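Beta-1,4-galactanase (Thielavia heterothallica, PDB 1HJS) hydrolyses the beta-1,4-galactosidic linkages of type I arabinogalactans as a family 53 glycoside hydrolase of clan GH-A. Local coordinates at residues Y192-V195 with L196-G199; T274-I277 with T278-N282. All coordinates share one frame; numbering follows the deposited sequence.

Interaction 1: residues Y192-V195 with L196-G199; sequences YTNV and LKQG
Backbone bonds carry the chain from Y192 and T193 into L196 and K197: L196 N donates to Y192 O at 2.9 Å, and K197 N to T193 O at 3.1 Å, the latter more bent. Past them the spacing tightens, with a weak bond from Q198 N to V195 O. N194 O is taken instead by a side chain: Q198 folds back, its chain bent at chi2, and NE2 reaches N194 O at 3.0 Å. This bond is nearly straight (166°), and the oxygen lies close to the plane of the Q198 amide. Among apolar contacts, L196 CD1 comes 4.4 Å from Y192 CB, and W237 of helix 223-237 touches both side chains. K197 and N194 run side by side; CG of K197 stands between its own backbone N and carbonyl carbon (chi1 66°), which brings CD to 3.5 Å from N194 OD1, while N194 ND2 bonds to W190 O. G199 leaves helical geometry with positive phi, ending a type I beta turn that starts at L196. The whole is a helix C-terminus in which a glutamine side chain takes up a last-turn carbonyl, at the end of helix 185-196 of the TIM barrel.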
ATOM      1  N   TYR A 192     -10.168  14.832  -0.144  1.00 13.90           N
ATOM      2  CA  TYR A 192      -9.353  15.640  -1.049  1.00 14.52           C
ATOM      3  C   TYR A 192      -9.846  17.080  -1.186  1.00 14.79           C
ATOM      4  O   TYR A 192      -9.043  18.011  -1.221  1.00 14.84           O
ATOM      5  CB  TYR A 192      -9.272  14.979  -2.429  1.00 14.01           C
ATOM      6  CG  TYR A 192      -8.324  13.795  -2.465  1.00 13.81           C
ATOM      7  CD1 TYR A 192      -6.949  13.974  -2.287  1.00 13.76           C
ATOM      8  CD2 TYR A 192      -8.801  12.497  -2.646  1.00 13.92           C
ATOM      9  CE1 TYR A 192      -6.071  12.885  -2.286  1.00 13.56           C
ATOM     10  CE2 TYR A 192      -7.935  11.402  -2.645  1.00 13.65           C
ATOM     11  CZ  TYR A 192      -6.576  11.602  -2.464  1.00 14.23           C
ATOM     12  OH  TYR A 192      -5.722  10.517  -2.453  1.00 13.52           O
ATOM     13  N   THR A 193     -11.158  17.265  -1.249  1.00 15.42           N
ATOM     14  CA  THR A 193     -11.707  18.611  -1.380  1.00 15.89           C
ATOM     15  C   THR A 193     -11.310  19.491  -0.193  1.00 16.61           C
ATOM     16  O   THR A 193     -10.830  20.614  -0.371  1.00 16.49           O
ATOM     17  CB  THR A 193     -13.241  18.580  -1.490  1.00 16.24           C
ATOM     18  OG1 THR A 193     -13.619  17.886  -2.687  1.00 16.19           O
ATOM     19  CG2 THR A 193     -13.802  20.001  -1.536  1.00 16.43           C
ATOM     20  N   ASN A 194     -11.493  18.977   1.018  1.00 16.76           N
ATOM     21  CA  ASN A 194     -11.165  19.742   2.214  1.00 17.20           C
ATOM     22  C   ASN A 194      -9.674  19.948   2.440  1.00 17.35           C
ATOM     23  O   ASN A 194      -9.253  20.975   2.967  1.00 16.66           O
ATOM     24  CB  ASN A 194     -11.802  19.087   3.437  1.00 17.72           C
ATOM     25  CG  ASN A 194     -13.288  19.365   3.526  1.00 18.75           C
ATOM     26  OD1 ASN A 194     -13.701  20.520   3.620  1.00 18.94           O
ATOM     27  ND2 ASN A 194     -14.099  18.313   3.493  1.00 18.81           N
ATOM     28  N   VAL A 195      -8.868  18.973   2.044  1.00 17.04           N
ATOM     29  CA  VAL A 195      -7.430  19.100   2.201  1.00 17.14           C
ATOM     30  C   VAL A 195      -6.861  20.105   1.196  1.00 17.22           C
ATOM     31  O   VAL A 195      -6.071  20.977   1.562  1.00 17.23           O
ATOM     32  CB  VAL A 195      -6.731  17.737   2.010  1.00 16.62           C
ATOM     33  CG1 VAL A 195      -5.223  17.924   1.913  1.00 17.08           C
ATOM     34  CG2 VAL A 195      -7.062  16.824   3.185  1.00 16.06           C
ATOM     35  N   LEU A 196      -7.280  19.991  -0.059  1.00 17.73           N
ATOM     36  CA  LEU A 196      -6.777  20.867  -1.115  1.00 19.27           C
ATOM     37  C   LEU A 196      -7.253  22.313  -1.042  1.00 20.34           C
ATOM     38  O   LEU A 196      -6.582  23.212  -1.547  1.00 20.48           O
ATOM     39  CB  LEU A 196      -7.122  20.277  -2.486  1.00 18.95           C
ATOM     40  CG  LEU A 196      -6.414  18.953  -2.802  1.00 19.32           C
ATOM     41  CD1 LEU A 196      -6.942  18.371  -4.105  1.00 19.34           C
ATOM     42  CD2 LEU A 196      -4.912  19.193  -2.892  1.00 19.87           C
ATOM     43  N   LYS A 197      -8.403  22.545  -0.416  1.00 21.38           N
ATOM     44  CA  LYS A 197      -8.929  23.903  -0.313  1.00 22.90           C
ATOM     45  C   LYS A 197      -8.131  24.753   0.676  1.00 22.97           C
ATOM     46  O   LYS A 197      -8.305  25.966   0.738  1.00 22.87           O
ATOM     47  CB  LYS A 197     -10.405  23.873   0.097  1.00 23.99           C
ATOM     48  CG  LYS A 197     -10.649  23.326   1.490  1.00 26.41           C
ATOM     49  CD  LYS A 197     -12.132  23.112   1.775  1.00 28.62           C
ATOM     50  CE  LYS A 197     -12.898  24.419   1.849  1.00 30.20           C
ATOM     51  NZ  LYS A 197     -14.329  24.188   2.228  1.00 31.51           N
ATOM     52  N   GLN A 198      -7.249  24.116   1.440  1.00 23.30           N
ATOM     53  CA  GLN A 198      -6.441  24.835   2.418  1.00 23.60           C
ATOM     54  C   GLN A 198      -5.390  25.726   1.756  1.00 24.70           C
ATOM     55  O   GLN A 198      -5.012  26.761   2.304  1.00 24.84           O
ATOM     56  CB  GLN A 198      -5.757  23.852   3.370  1.00 23.30           C
ATOM     57  CG  GLN A 198      -6.724  22.984   4.159  1.00 22.19           C
ATOM     58  CD  GLN A 198      -7.797  23.801   4.857  1.00 22.33           C
ATOM     59  OE1 GLN A 198      -7.497  24.738   5.599  1.00 21.17           O
ATOM     60  NE2 GLN A 198      -9.058  23.447   4.625  1.00 21.56           N
ATOM     61  N   GLY A 199      -4.914  25.322   0.583  1.00 24.86           N
ATOM     62  CA  GLY A 199      -3.924  26.121  -0.114  1.00 25.92           C
ATOM     63  C   GLY A 199      -2.469  25.746   0.115  1.00 26.32           C
ATOM     64  O   GLY A 199      -1.632  25.973  -0.759  1.00 27.85           O
TER

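Interaction 2: residues T274-I277 with T278-N282; sequences TTFI and TNVAN
T274 and T278 meet one turn apart on helix 270-285, the helix that precedes the last strand, 290-296, of the TIM barrel. T274 O is gripped twice by the same residue: T278 N donates to it at 2.9 Å, and T278 OG1 at 2.6 Å, the two approaching from opposite faces of the carbonyl plane. The hydroxyl reaches back because OG1 sits beside its own backbone N, anti to the carbonyl carbon (chi1 -60°). A valine here would probably leave T274 O with the backbone N-H as its one remaining donor from T278, and would set a methyl against that oxygen where the hydroxyl now bonds. T274's own OG1 bonds to E271 O, and T278 touches V328.

T275 O receives N279 N in the next helical bond. Alongside, the two side chains point the same way, with CG2 of T275 3.7 Å from ND2 of N279, a contact of methyl against amide on the more exposed flank of the helix.

F276 turns to the buried side, where its ring stacks with W248 and its side chain also touches T246. F276 O accepts V280 N in a nearly straight bond (167°). V280 also meets the ring itself: CG2, placed beside its own backbone N, comes over one face of the F276 ring in a CH-pi contact. That methyl stands 3.8 Å from the ring centroid, shifted toward the rim so that its nearest carbon is F276 CZ, at 3.6 Å.

I277 packs on Y295 while V280 and A281 both touch L293, so this flank lies against strand 290-296. I277 O in turn accepts A281 N at 2.9 Å.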
ATOM      1  N   THR A 274      -7.440 -15.411  -8.835  1.00 14.44           N
ATOM      2  CA  THR A 274      -6.982 -14.906 -10.124  1.00 14.54           C
ATOM      3  C   THR A 274      -8.082 -14.108 -10.810  1.00 14.20           C
ATOM      4  O   THR A 274      -7.809 -13.090 -11.438  1.00 14.12           O
ATOM      5  CB  THR A 274      -6.514 -16.041 -11.069  1.00 15.48           C
ATOM      6  OG1 THR A 274      -7.645 -16.785 -11.527  1.00 19.34           O
ATOM      7  CG2 THR A 274      -5.566 -16.976 -10.344  1.00 14.10           C
ATOM      8  N   THR A 275      -9.325 -14.564 -10.681  1.00 13.69           N
ATOM      9  CA  THR A 275     -10.443 -13.863 -11.301  1.00 13.39           C
ATOM     10  C   THR A 275     -10.639 -12.493 -10.664  1.00 12.63           C
ATOM     11  O   THR A 275     -10.757 -11.489 -11.365  1.00 13.08           O
ATOM     12  CB  THR A 275     -11.756 -14.662 -11.171  1.00 13.37           C
ATOM     13  OG1 THR A 275     -11.636 -15.891 -11.900  1.00 13.82           O
ATOM     14  CG2 THR A 275     -12.931 -13.857 -11.719  1.00 13.97           C
ATOM     15  N   PHE A 276     -10.672 -12.454  -9.334  1.00 11.98           N
ATOM     16  CA  PHE A 276     -10.857 -11.195  -8.623  1.00 11.84           C
ATOM     17  C   PHE A 276      -9.726 -10.215  -8.918  1.00 12.05           C
ATOM     18  O   PHE A 276      -9.968  -9.058  -9.261  1.00 11.39           O
ATOM     19  CB  PHE A 276     -10.925 -11.435  -7.111  1.00 11.85           C
ATOM     20  CG  PHE A 276     -11.115 -10.174  -6.306  1.00 12.54           C
ATOM     21  CD1 PHE A 276     -12.356  -9.551  -6.251  1.00 12.81           C
ATOM     22  CD2 PHE A 276     -10.049  -9.608  -5.611  1.00 12.76           C
ATOM     23  CE1 PHE A 276     -12.540  -8.381  -5.509  1.00 13.54           C
ATOM     24  CE2 PHE A 276     -10.218  -8.437  -4.866  1.00 12.62           C
ATOM     25  CZ  PHE A 276     -11.464  -7.823  -4.815  1.00 13.52           C
ATOM     26  N   ILE A 277      -8.488 -10.676  -8.767  1.00 10.98           N
ATOM     27  CA  ILE A 277      -7.331  -9.821  -9.012  1.00 11.44           C
ATOM     28  C   ILE A 277      -7.332  -9.284 -10.440  1.00 11.46           C
ATOM     29  O   ILE A 277      -7.096  -8.101 -10.659  1.00 10.99           O
ATOM     30  CB  ILE A 277      -6.012 -10.584  -8.751  1.00 11.15           C
ATOM     31  CG1 ILE A 277      -5.927 -10.967  -7.270  1.00 11.16           C
ATOM     32  CG2 ILE A 277      -4.813  -9.724  -9.151  1.00 11.23           C
ATOM     33  CD1 ILE A 277      -4.766 -11.876  -6.919  1.00 11.50           C
ATOM     34  N   THR A 278      -7.602 -10.155 -11.408  1.00 11.94           N
ATOM     35  CA  THR A 278      -7.627  -9.745 -12.809  1.00 12.28           C
ATOM     36  C   THR A 278      -8.737  -8.715 -13.043  1.00 12.17           C
ATOM     37  O   THR A 278      -8.553  -7.746 -13.784  1.00 11.74           O
ATOM     38  CB  THR A 278      -7.837 -10.965 -13.736  1.00 13.26           C
ATOM     39  OG1 THR A 278      -6.762 -11.902 -13.545  1.00 13.45           O
ATOM     40  CG2 THR A 278      -7.863 -10.532 -15.193  1.00 13.57           C
ATOM     41  N   ASN A 279      -9.884  -8.921 -12.405  1.00 11.44           N
ATOM     42  CA  ASN A 279     -10.995  -7.989 -12.554  1.00 12.13           C
ATOM     43  C   ASN A 279     -10.674  -6.629 -11.948  1.00 11.91           C
ATOM     44  O   ASN A 279     -10.938  -5.595 -12.561  1.00 12.02           O
ATOM     45  CB  ASN A 279     -12.267  -8.564 -11.923  1.00 12.40           C
ATOM     46  CG  ASN A 279     -12.881  -9.667 -12.766  1.00 13.89           C
ATOM     47  OD1 ASN A 279     -12.418  -9.950 -13.875  1.00 14.29           O
ATOM     48  ND2 ASN A 279     -13.936 -10.290 -12.251  1.00 14.72           N
ATOM     49  N   VAL A 280     -10.103  -6.619 -10.746  1.00 11.88           N
ATOM     50  CA  VAL A 280      -9.755  -5.344 -10.116  1.00 11.42           C
ATOM     51  C   VAL A 280      -8.691  -4.646 -10.960  1.00 11.45           C
ATOM     52  O   VAL A 280      -8.730  -3.430 -11.145  1.00 10.87           O
ATOM     53  CB  VAL A 280      -9.215  -5.541  -8.678  1.00 11.64           C
ATOM     54  CG1 VAL A 280      -8.739  -4.204  -8.112  1.00 11.23           C
ATOM     55  CG2 VAL A 280     -10.302  -6.137  -7.790  1.00 11.36           C
ATOM     56  N   ALA A 281      -7.747  -5.423 -11.483  1.00 11.47           N
ATOM     57  CA  ALA A 281      -6.682  -4.864 -12.310  1.00 12.14           C
ATOM     58  C   ALA A 281      -7.273  -4.184 -13.533  1.00 12.36           C
ATOM     59  O   ALA A 281      -6.888  -3.067 -13.888  1.00 11.19           O
ATOM     60  CB  ALA A 281      -5.713  -5.967 -12.743  1.00 12.25           C
ATOM     61  N   ASN A 282      -8.217  -4.858 -14.177  1.00 12.57           N
ATOM     62  CA  ASN A 282      -8.827  -4.299 -15.366  1.00 13.42           C
ATOM     63  C   ASN A 282      -9.743  -3.127 -15.071  1.00 13.02           C
ATOM     64  O   ASN A 282      -9.963  -2.288 -15.935  1.00 13.48           O
ATOM     65  CB  ASN A 282      -9.541  -5.394 -16.153  1.00 14.69           C
ATOM     66  CG  ASN A 282      -8.559  -6.279 -16.904  1.00 17.09           C
ATOM     67  OD1 ASN A 282      -7.716  -5.779 -17.647  1.00 19.22           O
ATOM     68  ND2 ASN A 282      -8.657  -7.586 -16.716  1.00 17.79           N
TER

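How the interactions relate
Both contacts belong to the same eight-stranded parallel barrel but lie on different helices of its outer layer, in series along the chain. Interaction 1 ends helix 185-196 and leads toward strand 208-212, whereas interaction 2 lies in the middle of helix 270-285, ahead of strand 290-296. Strands 208-212, 240-245 and 290-296 are consecutive around the barrel. The centres are 32 Å apart and the nearest atoms about 16 Å, without touching. The side chains of Y192 and V280 lie about 10 Å from those of E135, the probable proton donor, and E245, the probable nucleophile, respectively.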